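Local coordinates for phosphate-specific transport system accessory protein PhoU homolog (Pseudomonas aeruginosa, PDB 4Q25) that probably helps to regulate phosphate uptake as a homodimeric, all-helical accessory protein of the Pst transport system and a negative regulator of the Pho regulon, at residues V130-V141 with L198-R209. Sequence-based numbering, arbitrary orientation.
Sequences VRHIGSQVQKMV and LRSLERIGDHAR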
ATOM      1  N   VAL A 130      -1.114 -20.891   0.559  1.00 33.86           N
ATOM      2  CA  VAL A 130      -0.886 -19.845   1.542  1.00 34.93           C
ATOM      3  C   VAL A 130       0.428 -20.096   2.283  1.00 31.83           C
ATOM      4  O   VAL A 130       1.248 -19.211   2.408  1.00 35.62           O
ATOM      5  CB  VAL A 130      -2.030 -19.757   2.583  1.00 33.94           C
ATOM      6  CG1 VAL A 130      -1.600 -18.921   3.784  1.00 33.49           C
ATOM      7  CG2 VAL A 130      -3.261 -19.157   1.950  1.00 33.90           C
ATOM      8  N   ARG A 131       0.615 -21.298   2.785  1.00 30.24           N
ATOM      9  CA  ARG A 131       1.836 -21.639   3.512  1.00 30.75           C
ATOM     10  C   ARG A 131       3.073 -21.479   2.638  1.00 31.71           C
ATOM     11  O   ARG A 131       4.072 -20.967   3.077  1.00 31.63           O
ATOM     12  CB  ARG A 131       1.756 -23.065   4.059  1.00 33.24           C
ATOM     13  CG  ARG A 131       3.061 -23.645   4.596  1.00 32.06           C
ATOM     14  CD  ARG A 131       3.564 -22.893   5.800  1.00 31.91           C
ATOM     15  NE  ARG A 131       2.830 -23.278   7.002  1.00 31.66           N
ATOM     16  CZ  ARG A 131       2.764 -22.587   8.133  1.00 31.99           C
ATOM     17  NH1 ARG A 131       3.372 -21.422   8.266  1.00 33.84           N
ATOM     18  NH2 ARG A 131       2.075 -23.087   9.138  1.00 33.51           N
ATOM     19  N   HIS A 132       2.986 -21.911   1.396  1.00 34.67           N
ATOM     20  CA  HIS A 132       4.109 -21.843   0.483  1.00 39.64           C
ATOM     21  C   HIS A 132       4.515 -20.418   0.121  1.00 38.62           C
ATOM     22  O   HIS A 132       5.692 -20.053   0.214  1.00 40.76           O
ATOM     23  CB  HIS A 132       3.775 -22.617  -0.784  1.00 41.68           C
ATOM     24  CG  HIS A 132       4.826 -22.517  -1.833  1.00 45.39           C
ATOM     25  ND1 HIS A 132       6.155 -22.760  -1.563  1.00 52.69           N
ATOM     26  CD2 HIS A 132       4.755 -22.200  -3.148  1.00 46.20           C
ATOM     27  CE1 HIS A 132       6.860 -22.596  -2.668  1.00 50.19           C
ATOM     28  NE2 HIS A 132       6.039 -22.245  -3.640  1.00 48.05           N
ATOM     29  N   ILE A 133       3.548 -19.619  -0.304  1.00 35.79           N
ATOM     30  CA  ILE A 133       3.796 -18.215  -0.636  1.00 34.23           C
ATOM     31  C   ILE A 133       4.208 -17.429   0.612  1.00 35.34           C
ATOM     32  O   ILE A 133       5.139 -16.618   0.592  1.00 33.64           O
ATOM     33  CB  ILE A 133       2.562 -17.628  -1.339  1.00 35.55           C
ATOM     34  CG1 ILE A 133       2.416 -18.294  -2.698  1.00 34.34           C
ATOM     35  CG2 ILE A 133       2.668 -16.124  -1.468  1.00 37.60           C
ATOM     36  CD1 ILE A 133       1.258 -17.829  -3.531  1.00 35.96           C
ATOM     37  N   GLY A 134       3.563 -17.725   1.731  1.00 34.51           N
ATOM     38  CA  GLY A 134       3.871 -17.040   2.977  1.00 34.49           C
ATOM     39  C   GLY A 134       5.292 -17.259   3.466  1.00 35.15           C
ATOM     40  O   GLY A 134       5.929 -16.352   4.036  1.00 32.26           O
ATOM     41  N   SER A 135       5.795 -18.475   3.294  1.00 35.89           N
ATOM     42  CA  SER A 135       7.121 -18.786   3.816  1.00 38.65           C
ATOM     43  C   SER A 135       8.176 -18.158   2.919  1.00 36.27           C
ATOM     44  O   SER A 135       9.215 -17.721   3.383  1.00 40.80           O
ATOM     45  CB  SER A 135       7.344 -20.290   3.950  1.00 40.71           C
ATOM     46  OG  SER A 135       7.181 -20.892   2.698  1.00 40.71           O
ATOM     47  N   GLN A 136       7.879 -18.098   1.636  1.00 34.55           N
ATOM     48  CA  GLN A 136       8.767 -17.462   0.687  1.00 37.40           C
ATOM     49  C   GLN A 136       8.880 -15.964   0.924  1.00 41.31           C
ATOM     50  O   GLN A 136       9.963 -15.403   1.012  1.00 39.24           O
ATOM     51  CB  GLN A 136       8.253 -17.698  -0.704  1.00 38.27           C
ATOM     52  CG  GLN A 136       8.538 -19.103  -1.225  1.00 39.37           C
ATOM     53  CD  GLN A 136       7.832 -19.368  -2.534  1.00 45.27           C
ATOM     54  OE1 GLN A 136       8.403 -19.952  -3.435  1.00 55.42           O
ATOM     55  NE2 GLN A 136       6.600 -18.921  -2.653  1.00 42.93           N
ATOM     56  N   VAL A 137       7.733 -15.332   1.058  1.00 38.44           N
ATOM     57  CA  VAL A 137       7.641 -13.890   1.208  1.00 36.20           C
ATOM     58  C   VAL A 137       8.212 -13.444   2.570  1.00 36.53           C
ATOM     59  O   VAL A 137       8.788 -12.378   2.697  1.00 37.66           O
ATOM     60  CB  VAL A 137       6.164 -13.535   1.001  1.00 39.06           C
ATOM     61  CG1 VAL A 137       5.875 -12.072   1.244  1.00 38.82           C
ATOM     62  CG2 VAL A 137       5.600 -14.158  -0.276  1.00 36.66           C
ATOM     63  N   GLN A 138       8.074 -14.282   3.581  1.00 36.31           N
ATOM     64  CA  GLN A 138       8.724 -14.043   4.851  1.00 36.68           C
ATOM     65  C   GLN A 138      10.236 -14.116   4.663  1.00 40.26           C
ATOM     66  O   GLN A 138      10.958 -13.320   5.268  1.00 38.98           O
ATOM     67  CB  GLN A 138       8.282 -15.060   5.887  1.00 35.21           C
ATOM     68  CG  GLN A 138       8.878 -14.867   7.296  1.00 36.37           C
ATOM     69  CD  GLN A 138       8.339 -15.900   8.275  1.00 40.49           C
ATOM     70  OE1 GLN A 138       7.159 -16.233   8.238  1.00 41.74           O
ATOM     71  NE2 GLN A 138       9.203 -16.445   9.135  1.00 47.06           N
ATOM     72  N   LYS A 139      10.706 -15.062   3.839  1.00 40.23           N
ATOM     73  CA  LYS A 139      12.130 -15.174   3.534  1.00 43.42           C
ATOM     74  C   LYS A 139      12.635 -13.929   2.820  1.00 37.30           C
ATOM     75  O   LYS A 139      13.612 -13.349   3.219  1.00 41.56           O
ATOM     76  CB  LYS A 139      12.492 -16.426   2.717  1.00 44.80           C
ATOM     77  CG  LYS A 139      13.987 -16.773   2.869  1.00 52.34           C
ATOM     78  CD  LYS A 139      14.447 -17.966   2.035  1.00 59.83           C
ATOM     79  CE  LYS A 139      15.850 -18.455   2.453  1.00 64.89           C
ATOM     80  NZ  LYS A 139      16.078 -19.926   2.233  1.00 66.87           N
ATOM     81  N   MET A 140      11.944 -13.525   1.779  1.00 38.34           N
ATOM     82  CA  MET A 140      12.212 -12.246   1.110  1.00 40.18           C
ATOM     83  C   MET A 140      12.364 -11.078   2.086  1.00 41.90           C
ATOM     84  O   MET A 140      13.234 -10.235   1.891  1.00 43.06           O
ATOM     85  CB  MET A 140      11.114 -11.920   0.116  1.00 39.78           C
ATOM     86  CG  MET A 140      11.105 -12.842  -1.087  1.00 39.51           C
ATOM     87  SD  MET A 140       9.776 -12.496  -2.228  1.00 42.18           S
ATOM     88  CE  MET A 140      10.250 -10.901  -2.855  1.00 42.13           C
ATOM     89  N   VAL A 141      11.551 -11.034   3.137  1.00 40.42           N
ATOM     90  CA  VAL A 141      11.672  -9.976   4.131  1.00 39.82           C
ATOM     91  C   VAL A 141      12.966 -10.100   4.935  1.00 40.00           C
ATOM     92  O   VAL A 141      13.692  -9.122   5.026  1.00 38.90           O
ATOM     93  CB  VAL A 141      10.465  -9.929   5.093  1.00 38.73           C
ATOM     94  CG1 VAL A 141      10.741  -9.021   6.285  1.00 36.75           C
ATOM     95  CG2 VAL A 141       9.240  -9.442   4.365  1.00 37.53           C
ATOM     96  N   LEU A 198      -3.770 -14.446   0.383  1.00 34.86           N
ATOM     97  CA  LEU A 198      -2.738 -14.571  -0.671  1.00 34.67           C
ATOM     98  C   LEU A 198      -2.350 -13.233  -1.306  1.00 36.23           C
ATOM     99  O   LEU A 198      -1.178 -13.000  -1.556  1.00 36.45           O
ATOM    100  CB  LEU A 198      -3.185 -15.527  -1.786  1.00 34.32           C
ATOM    101  CG  LEU A 198      -3.226 -16.999  -1.393  1.00 35.11           C
ATOM    102  CD1 LEU A 198      -3.965 -17.799  -2.423  1.00 34.59           C
ATOM    103  CD2 LEU A 198      -1.841 -17.575  -1.236  1.00 35.25           C
ATOM    104  N   ARG A 199      -3.317 -12.357  -1.541  1.00 34.34           N
ATOM    105  CA  ARG A 199      -3.048 -11.038  -2.099  1.00 35.69           C
ATOM    106  C   ARG A 199      -2.212 -10.192  -1.138  1.00 35.65           C
ATOM    107  O   ARG A 199      -1.251  -9.534  -1.556  1.00 39.26           O
ATOM    108  CB  ARG A 199      -4.363 -10.348  -2.472  1.00 39.06           C
ATOM    109  CG  ARG A 199      -4.237  -8.898  -2.909  1.00 45.45           C
ATOM    110  CD  ARG A 199      -3.650  -8.805  -4.303  1.00 48.93           C
ATOM    111  NE  ARG A 199      -3.012  -7.512  -4.551  1.00 55.79           N
ATOM    112  CZ  ARG A 199      -2.345  -7.213  -5.665  1.00 60.07           C
ATOM    113  NH1 ARG A 199      -2.210  -8.111  -6.640  1.00 69.58           N
ATOM    114  NH2 ARG A 199      -1.817  -6.018  -5.813  1.00 61.12           N
ATOM    115  N   SER A 200      -2.556 -10.212   0.143  1.00 33.28           N
ATOM    116  CA  SER A 200      -1.704  -9.624   1.178  1.00 33.62           C
ATOM    117  C   SER A 200      -0.284 -10.248   1.247  1.00 35.26           C
ATOM    118  O   SER A 200       0.700  -9.559   1.466  1.00 34.35           O
ATOM    119  CB  SER A 200      -2.378  -9.745   2.561  1.00 33.05           C
ATOM    120  OG  SER A 200      -3.577  -8.959   2.661  1.00 31.64           O
ATOM    121  N   LEU A 201      -0.168 -11.559   1.115  1.00 36.34           N
ATOM    122  CA  LEU A 201       1.182 -12.147   1.104  1.00 35.61           C
ATOM    123  C   LEU A 201       2.000 -11.668  -0.140  1.00 34.42           C
ATOM    124  O   LEU A 201       3.175 -11.374  -0.050  1.00 34.97           O
ATOM    125  CB  LEU A 201       1.094 -13.676   1.187  1.00 32.20           C
ATOM    126  CG  LEU A 201       0.576 -14.212   2.527  1.00 31.52           C
ATOM    127  CD1 LEU A 201       0.403 -15.724   2.485  1.00 33.58           C
ATOM    128  CD2 LEU A 201       1.499 -13.824   3.666  1.00 30.18           C
ATOM    129  N   GLU A 202       1.353 -11.562  -1.282  1.00 34.11           N
ATOM    130  CA  GLU A 202       1.990 -11.067  -2.479  1.00 38.62           C
ATOM    131  C   GLU A 202       2.479  -9.635  -2.291  1.00 41.35           C
ATOM    132  O   GLU A 202       3.568  -9.290  -2.728  1.00 40.24           O
ATOM    133  CB  GLU A 202       1.035 -11.119  -3.665  1.00 39.60           C
ATOM    134  CG  GLU A 202       1.706 -10.690  -4.945  1.00 46.74           C
ATOM    135  CD  GLU A 202       0.796 -10.655  -6.152  1.00 51.45           C
ATOM    136  OE1 GLU A 202       1.319 -10.786  -7.275  1.00 54.25           O
ATOM    137  OE2 GLU A 202      -0.425 -10.475  -5.992  1.00 58.19           O
ATOM    138  N   ARG A 203       1.666  -8.808  -1.642  1.00 38.92           N
ATOM    139  CA  ARG A 203       2.056  -7.453  -1.354  1.00 35.49           C
ATOM    140  C   ARG A 203       3.215  -7.408  -0.375  1.00 35.54           C
ATOM    141  O   ARG A 203       4.109  -6.585  -0.484  1.00 31.09           O
ATOM    142  CB  ARG A 203       0.890  -6.681  -0.781  1.00 38.20           C
ATOM    143  CG  ARG A 203      -0.236  -6.377  -1.763  1.00 39.15           C
ATOM    144  CD  ARG A 203      -0.185  -4.935  -2.190  1.00 47.04           C
ATOM    145  NE  ARG A 203       0.899  -4.652  -3.129  1.00 47.91           N
ATOM    146  CZ  ARG A 203       1.529  -3.479  -3.248  1.00 53.65           C
ATOM    147  NH1 ARG A 203       1.239  -2.426  -2.456  1.00 56.88           N
ATOM    148  NH2 ARG A 203       2.495  -3.371  -4.155  1.00 56.34           N
ATOM    149  N   ILE A 204       3.205  -8.285   0.607  1.00 33.76           N
ATOM    150  CA  ILE A 204       4.354  -8.352   1.499  1.00 35.36           C
ATOM    151  C   ILE A 204       5.668  -8.607   0.705  1.00 35.15           C
ATOM    152  O   ILE A 204       6.687  -8.004   0.983  1.00 31.56           O
ATOM    153  CB  ILE A 204       4.113  -9.377   2.589  1.00 33.52           C
ATOM    154  CG1 ILE A 204       3.046  -8.827   3.539  1.00 30.86           C
ATOM    155  CG2 ILE A 204       5.394  -9.689   3.357  1.00 34.43           C
ATOM    156  CD1 ILE A 204       2.546  -9.840   4.539  1.00 30.33           C
ATOM    157  N   GLY A 205       5.599  -9.465  -0.297  1.00 33.70           N
ATOM    158  CA  GLY A 205       6.728  -9.723  -1.163  1.00 37.33           C
ATOM    159  C   GLY A 205       7.066  -8.548  -2.053  1.00 38.17           C
ATOM    160  O   GLY A 205       8.235  -8.290  -2.287  1.00 36.60           O
ATOM    161  N   ASP A 206       6.054  -7.852  -2.573  1.00 38.69           N
ATOM    162  CA  ASP A 206       6.299  -6.605  -3.308  1.00 42.68           C
ATOM    163  C   ASP A 206       7.061  -5.602  -2.442  1.00 41.51           C
ATOM    164  O   ASP A 206       7.998  -4.997  -2.922  1.00 42.36           O
ATOM    165  CB  ASP A 206       5.006  -5.983  -3.809  1.00 45.95           C
ATOM    166  CG  ASP A 206       4.319  -6.817  -4.844  1.00 48.58           C
ATOM    167  OD1 ASP A 206       4.878  -7.857  -5.288  1.00 50.02           O
ATOM    168  OD2 ASP A 206       3.180  -6.441  -5.175  1.00 54.38           O
ATOM    169  N   HIS A 207       6.698  -5.457  -1.161  1.00 39.86           N
ATOM    170  CA  HIS A 207       7.403  -4.517  -0.281  1.00 41.19           C
ATOM    171  C   HIS A 207       8.829  -4.961   0.131  1.00 40.35           C
ATOM    172  O   HIS A 207       9.718  -4.140   0.343  1.00 42.67           O
ATOM    173  CB  HIS A 207       6.574  -4.209   0.964  1.00 41.85           C
ATOM    174  CG  HIS A 207       5.353  -3.394   0.684  1.00 41.72           C
ATOM    175  ND1 HIS A 207       5.406  -2.042   0.446  1.00 41.03           N
ATOM    176  CD2 HIS A 207       4.042  -3.736   0.644  1.00 38.05           C
ATOM    177  CE1 HIS A 207       4.182  -1.594   0.245  1.00 43.77           C
ATOM    178  NE2 HIS A 207       3.343  -2.610   0.337  1.00 37.52           N
ATOM    179  N   ALA A 208       9.037  -6.251   0.284  1.00 37.53           N
ATOM    180  CA  ALA A 208      10.379  -6.760   0.500  1.00 38.47           C
ATOM    181  C   ALA A 208      11.264  -6.409  -0.688  1.00 36.00           C
ATOM    182  O   ALA A 208      12.401  -6.021  -0.515  1.00 37.55           O
ATOM    183  CB  ALA A 208      10.356  -8.267   0.681  1.00 39.75           C
ATOM    184  N   ARG A 209      10.718  -6.557  -1.884  1.00 39.43           N
ATOM    185  CA  ARG A 209      11.379  -6.206  -3.125  1.00 43.26           C
ATOM    186  C   ARG A 209      11.722  -4.742  -3.159  1.00 46.66           C
ATOM    187  O   ARG A 209      12.838  -4.400  -3.509  1.00 43.63           O
ATOM    188  CB  ARG A 209      10.505  -6.571  -4.322  1.00 46.79           C
ATOM    189  CG  ARG A 209      11.070  -6.228  -5.681  1.00 49.22           C
ATOM    190  CD  ARG A 209      10.333  -5.069  -6.325  1.00 55.22           C
ATOM    191  NE  ARG A 209       9.136  -5.511  -7.031  1.00 58.75           N
ATOM    192  CZ  ARG A 209       7.914  -4.993  -6.875  1.00 62.94           C
ATOM    193  NH1 ARG A 209       7.692  -3.986  -6.029  1.00 55.46           N
ATOM    194  NH2 ARG A 209       6.896  -5.494  -7.579  1.00 62.12           N
TER
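Val137 lies directly against the bare backbone of Gly205, where the CA atoms of the two residues come within 4.9 Å. Here segments 130-141 and 198-209, on the first and third helices of a PhoU three-helix bundle (127-149 and 188-220), run in the same direction at 21°. Their axes approach to 8.6 Å, and no hydrogen bond links them. Val137 directs CG1 at the Leu201 carbonyl, the Gly205 amide and Ile204 CG2; these contacts are unusually short, and a clash of its other methyl with its own helix makes the exact rotation doubtful. On helix 127-149, Gly134 likewise presents bare backbone: Leu201 CD1 rests on its CA at 3.7 Å. With CG anti to the carbonyl carbon (chi1 -68°), Leu201 also carries CD1 to Val130 CG1 at 4.0 Å, while its CB touches Ile133 CG2. One turn earlier, Leu198 CD2 packs between Val130 CG2 and Ile133 CD1, and Leu198 also touches Leu177 of helix 153-183, the bundle's middle helix. That helix brings Asp163 and Asp167 close to Asp206. Arg203 bridges Asp206; Arg209 binds Asp163 and pairs only loosely with Asp206; both probably temper the negative charge. Glu202 and Asp206 are consistent with the E/DXXXD motif that binds metal in some relatives. Met140 bends at chi3 (67°), bringing CE to 3.3 Å from Gly205 O, while its CB meets Ala208 CB at 3.8 Å.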